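Long-range contact in beta-fructofuranosidase (Bifidobacterium adolescentis, PDB 6NOB), which probably hydrolyses terminal beta-fructofuranoside linkages, as in sucrose, as a glycoside hydrolase of family 32: residues 262-273 with 286-295. Sequence-based numbering, arbitrary orientation.
Sequences DFGYDFRDPKVE and AYMVTATNLP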
loop_
_atom_site.group_PDB
_atom_site.type_symbol
_atom_site.label_atom_id
_atom_site.label_comp_id
_atom_site.label_asym_id
_atom_site.label_seq_id
_atom_site.Cartn_x
_atom_site.Cartn_y
_atom_site.Cartn_z
ATOM N N ASP A 262 3.170 -10.183 -27.481
ATOM C CA ASP A 262 3.771 -8.859 -27.400
ATOM C C ASP A 262 3.467 -8.145 -26.088
ATOM O O ASP A 262 4.093 -7.118 -25.801
ATOM C CB ASP A 262 3.317 -7.995 -28.581
ATOM C CG ASP A 262 4.113 -8.273 -29.845
ATOM O OD1 ASP A 262 5.214 -8.859 -29.748
ATOM O OD2 ASP A 262 3.636 -7.906 -30.939
ATOM N N PHE A 263 2.519 -8.649 -25.298
ATOM C CA PHE A 263 2.389 -8.198 -23.920
ATOM C C PHE A 263 3.703 -8.437 -23.190
ATOM O O PHE A 263 4.358 -9.465 -23.384
ATOM C CB PHE A 263 1.267 -8.957 -23.201
ATOM C CG PHE A 263 -0.101 -8.343 -23.354
ATOM C CD1 PHE A 263 -0.605 -8.030 -24.604
ATOM C CD2 PHE A 263 -0.903 -8.122 -22.239
ATOM C CE1 PHE A 263 -1.870 -7.483 -24.742
ATOM C CE2 PHE A 263 -2.169 -7.576 -22.367
ATOM C CZ PHE A 263 -2.655 -7.259 -23.622
ATOM N N GLY A 264 4.098 -7.484 -22.354
ATOM C CA GLY A 264 5.191 -7.746 -21.440
ATOM C C GLY A 264 4.848 -8.880 -20.495
ATOM O O GLY A 264 3.689 -9.090 -20.138
ATOM N N TYR A 265 5.874 -9.640 -20.104
ATOM C CA TYR A 265 5.663 -10.680 -19.102
ATOM C C TYR A 265 5.119 -10.094 -17.806
ATOM O O TYR A 265 4.326 -10.743 -17.115
ATOM C CB TYR A 265 6.964 -11.439 -18.850
ATOM C CG TYR A 265 7.385 -12.311 -20.009
ATOM C CD1 TYR A 265 6.476 -13.160 -20.631
ATOM C CD2 TYR A 265 8.690 -12.283 -20.487
ATOM C CE1 TYR A 265 6.858 -13.960 -21.697
ATOM C CE2 TYR A 265 9.080 -13.073 -21.549
ATOM C CZ TYR A 265 8.162 -13.910 -22.149
ATOM O OH TYR A 265 8.549 -14.701 -23.205
ATOM N N ASP A 266 5.531 -8.873 -17.464
ATOM C CA ASP A 266 4.897 -8.125 -16.386
ATOM C C ASP A 266 3.480 -7.748 -16.806
ATOM O O ASP A 266 3.290 -6.968 -17.746
ATOM C CB ASP A 266 5.711 -6.875 -16.060
ATOM C CG ASP A 266 7.143 -7.193 -15.667
ATOM O OD1 ASP A 266 7.343 -7.732 -14.560
ATOM O OD2 ASP A 266 8.064 -6.904 -16.465
ATOM N N PHE A 267 2.488 -8.298 -16.109
ATOM C CA PHE A 267 1.090 -8.143 -16.492
ATOM C C PHE A 267 0.233 -8.376 -15.255
ATOM O O PHE A 267 -0.240 -9.495 -15.031
ATOM C CB PHE A 267 0.756 -9.127 -17.621
ATOM C CG PHE A 267 -0.711 -9.232 -17.946
ATOM C CD1 PHE A 267 -1.404 -8.150 -18.465
ATOM C CD2 PHE A 267 -1.385 -10.433 -17.773
ATOM C CE1 PHE A 267 -2.751 -8.256 -18.778
ATOM C CE2 PHE A 267 -2.726 -10.544 -18.088
ATOM C CZ PHE A 267 -3.410 -9.452 -18.589
ATOM N N ARG A 268 0.036 -7.344 -14.434
ATOM C CA ARG A 268 -0.412 -7.576 -13.068
ATOM C C ARG A 268 -1.247 -6.411 -12.547
ATOM O O ARG A 268 -1.447 -5.395 -13.221
ATOM C CB ARG A 268 0.789 -7.822 -12.154
ATOM C CG ARG A 268 1.770 -6.666 -12.085
ATOM C CD ARG A 268 2.847 -6.955 -11.045
ATOM N NE ARG A 268 4.014 -6.091 -11.188
ATOM C CZ ARG A 268 5.026 -6.334 -12.014
ATOM N NH1 ARG A 268 5.013 -7.416 -12.782
ATOM N NH2 ARG A 268 6.050 -5.492 -12.075
ATOM N N ASP A 269 -1.738 -6.588 -11.318
ATOM C CA ASP A 269 -2.454 -5.603 -10.513
ATOM C C ASP A 269 -3.779 -5.198 -11.154
ATOM O O ASP A 269 -3.996 -4.010 -11.429
ATOM C CB ASP A 269 -1.573 -4.373 -10.283
ATOM C CG ASP A 269 -0.191 -4.729 -9.757
ATOM O OD1 ASP A 269 -0.034 -5.811 -9.149
ATOM O OD2 ASP A 269 0.743 -3.923 -9.954
ATOM N N PRO A 270 -4.701 -6.135 -11.378
ATOM C CA PRO A 270 -5.964 -5.777 -12.035
ATOM C C PRO A 270 -6.821 -4.895 -11.145
ATOM O O PRO A 270 -6.952 -5.135 -9.942
ATOM C CB PRO A 270 -6.634 -7.132 -12.278
ATOM C CG PRO A 270 -6.108 -7.994 -11.175
ATOM C CD PRO A 270 -4.685 -7.548 -10.955
ATOM N N LYS A 271 -7.411 -3.867 -11.751
ATOM C CA LYS A 271 -8.313 -2.951 -11.060
ATOM C C LYS A 271 -9.610 -2.888 -11.855
ATOM O O LYS A 271 -9.616 -2.426 -13.000
ATOM C CB LYS A 271 -7.683 -1.567 -10.908
ATOM C CG LYS A 271 -7.827 -0.967 -9.517
ATOM C CD LYS A 271 -9.289 -0.763 -9.164
ATOM C CE LYS A 271 -9.450 -0.213 -7.761
ATOM N NZ LYS A 271 -10.890 -0.038 -7.412
ATOM N N VAL A 272 -10.700 -3.357 -11.256
ATOM C CA VAL A 272 -11.988 -3.473 -11.932
ATOM C C VAL A 272 -12.882 -2.335 -11.451
ATOM O O VAL A 272 -13.177 -2.228 -10.255
ATOM C CB VAL A 272 -12.632 -4.846 -11.676
ATOM C CG1 VAL A 272 -13.972 -4.961 -12.392
ATOM C CG2 VAL A 272 -11.700 -5.961 -12.126
ATOM N N GLU A 273 -13.306 -1.484 -12.381
ATOM C CA GLU A 273 -14.104 -0.303 -12.078
ATOM C C GLU A 273 -15.472 -0.456 -12.721
ATOM O O GLU A 273 -15.569 -0.668 -13.933
ATOM C CB GLU A 273 -13.424 0.968 -12.584
ATOM C CG GLU A 273 -14.297 2.209 -12.485
ATOM C CD GLU A 273 -14.723 2.513 -11.061
ATOM O OE1 GLU A 273 -13.891 2.346 -10.142
ATOM O OE2 GLU A 273 -15.890 2.914 -10.862
ATOM N N ALA A 286 -18.300 -4.304 -17.133
ATOM C CA ALA A 286 -17.320 -3.811 -16.179
ATOM C C ALA A 286 -15.951 -3.757 -16.843
ATOM O O ALA A 286 -15.655 -4.538 -17.749
ATOM C CB ALA A 286 -17.269 -4.700 -14.937
ATOM N N TYR A 287 -15.114 -2.834 -16.382
ATOM C CA TYR A 287 -13.839 -2.565 -17.029
ATOM C C TYR A 287 -12.682 -2.798 -16.066
ATOM O O TYR A 287 -12.759 -2.448 -14.885
ATOM C CB TYR A 287 -13.809 -1.139 -17.588
ATOM C CG TYR A 287 -14.635 -1.022 -18.846
ATOM C CD1 TYR A 287 -16.010 -0.827 -18.779
ATOM C CD2 TYR A 287 -14.049 -1.150 -20.101
ATOM C CE1 TYR A 287 -16.777 -0.738 -19.929
ATOM C CE2 TYR A 287 -14.804 -1.062 -21.256
ATOM C CZ TYR A 287 -16.168 -0.857 -21.164
ATOM O OH TYR A 287 -16.927 -0.768 -22.309
ATOM N N MET A 288 -11.613 -3.398 -16.592
ATOM C CA MET A 288 -10.447 -3.803 -15.818
ATOM C C MET A 288 -9.199 -3.237 -16.481
ATOM O O MET A 288 -8.971 -3.466 -17.676
ATOM C CB MET A 288 -10.362 -5.334 -15.723
ATOM C CG MET A 288 -9.044 -5.883 -15.173
ATOM S SD MET A 288 -8.782 -7.641 -15.537
ATOM C CE MET A 288 -10.128 -8.417 -14.644
ATOM N N VAL A 289 -8.400 -2.497 -15.720
ATOM C CA VAL A 289 -7.087 -2.057 -16.176
ATOM C C VAL A 289 -6.039 -2.982 -15.580
ATOM O O VAL A 289 -6.168 -3.442 -14.438
ATOM C CB VAL A 289 -6.806 -0.587 -15.803
ATOM C CG1 VAL A 289 -7.716 0.340 -16.584
ATOM C CG2 VAL A 289 -6.971 -0.367 -14.309
ATOM N N THR A 290 -5.008 -3.276 -16.364
ATOM C CA THR A 290 -3.876 -4.063 -15.908
ATOM C C THR A 290 -2.597 -3.330 -16.285
ATOM O O THR A 290 -2.565 -2.543 -17.235
ATOM C CB THR A 290 -3.886 -5.480 -16.507
ATOM O OG1 THR A 290 -4.342 -5.429 -17.865
ATOM C CG2 THR A 290 -4.812 -6.386 -15.713
ATOM N N ALA A 291 -1.542 -3.587 -15.519
ATOM C CA ALA A 291 -0.259 -2.923 -15.700
ATOM C C ALA A 291 0.670 -3.823 -16.508
ATOM O O ALA A 291 0.939 -4.960 -16.108
ATOM C CB ALA A 291 0.364 -2.580 -14.348
ATOM N N THR A 292 1.157 -3.314 -17.636
ATOM C CA THR A 292 2.099 -4.048 -18.475
ATOM C C THR A 292 2.879 -3.047 -19.323
ATOM O O THR A 292 2.882 -1.842 -19.050
ATOM C CB THR A 292 1.377 -5.083 -19.344
ATOM O OG1 THR A 292 2.346 -5.884 -20.031
ATOM C CG2 THR A 292 0.480 -4.400 -20.364
ATOM N N ASN A 293 3.557 -3.556 -20.351
ATOM C CA ASN A 293 4.221 -2.729 -21.347
ATOM C C ASN A 293 3.929 -3.307 -22.724
ATOM O O ASN A 293 3.677 -4.505 -22.867
ATOM C CB ASN A 293 5.740 -2.645 -21.107
ATOM C CG ASN A 293 6.383 -4.013 -20.930
ATOM O OD1 ASN A 293 6.529 -4.504 -19.810
ATOM N ND2 ASN A 293 6.774 -4.632 -22.040
ATOM N N LEU A 294 3.956 -2.447 -23.735
ATOM C CA LEU A 294 3.654 -2.865 -25.094
ATOM C C LEU A 294 4.734 -2.372 -26.040
ATOM O O LEU A 294 5.420 -1.386 -25.748
ATOM C CB LEU A 294 2.283 -2.334 -25.542
ATOM C CG LEU A 294 1.071 -2.970 -24.852
ATOM C CD1 LEU A 294 -0.221 -2.253 -25.226
ATOM C CD2 LEU A 294 0.981 -4.453 -25.185
ATOM N N PRO A 295 4.928 -3.047 -27.174
ATOM C CA PRO A 295 5.908 -2.566 -28.156
ATOM C C PRO A 295 5.515 -1.195 -28.686
ATOM O O PRO A 295 4.356 -0.955 -29.030
ATOM C CB PRO A 295 5.868 -3.631 -29.260
ATOM C CG PRO A 295 5.233 -4.827 -28.639
ATOM C CD PRO A 295 4.300 -4.314 -27.589
HETATM O O HOH W 1 6.077 -5.322 -24.458
HETATM O O HOH W 2 7.628 -7.176 -19.027
#
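Thr-292 meets the loop before strand 268-273 through its hydroxyl: OG1 donates to Asp-266 O at 2.7 Å, coming in nearly along the C=O axis (162° at the oxygen). OG1 stands anti to the backbone N of Thr-292 (chi1 -173°), which turns the hydroxyl onto this carbonyl. A water also accepts from Asp-266 N and donates both to Asp-266 OD2 and to Asn-293 OD1, so loop and strand are stitched together twice. Asp-266 OD1 forms a salt bridge with Arg-268 NH1 at 2.9 Å, the oxygen lying in the guanidinium plane, and Glu-236 and Glu-375 share the same arginine.

Phe-267 lays its ring against the threonines: Thr-292 CB comes at the ring edge, while Phe-267 CE1 is 3.4 Å from Thr-290 OG1, which meets the ring obliquely and has its polar partner in Thr-342 of strand 337-347. CD1 of the same ring lies at the edge of the Phe-263 ring and in its plane. A serine at Phe-267 would probably open a gap beside Thr-290 and leave the Phe-263 edge without its neighbour.

Further on, antiparallel pairing resumes at Lys-271 with Val-289, one residue out of step with Arg-268 and Ala-291: a beta bulge, spanning the Arg-Asp-Pro sequence characteristic of family 32. Beyond the bulge, Met-288 runs along the hairpin from its CB outward. Met-288 CB lies 3.9 Å from Val-272 CG2 and its CG 4.0 Å from Pro-270 CB; Met-288 SD is 3.9 Å from Pro-270 CB. The bend at chi3 (-64°) returns Met-288 CE to Val-272 CG2, also 3.9 Å away.

The pair is a beta hairpin, consistent with part of a blade of the family's five-bladed propeller. Strand 268-273 is outermost in its sheet; strand 285-295 pairs with strand 337-347 beyond, and Tyr-220 of strand 216-227 packs on Val-272 and Met-288.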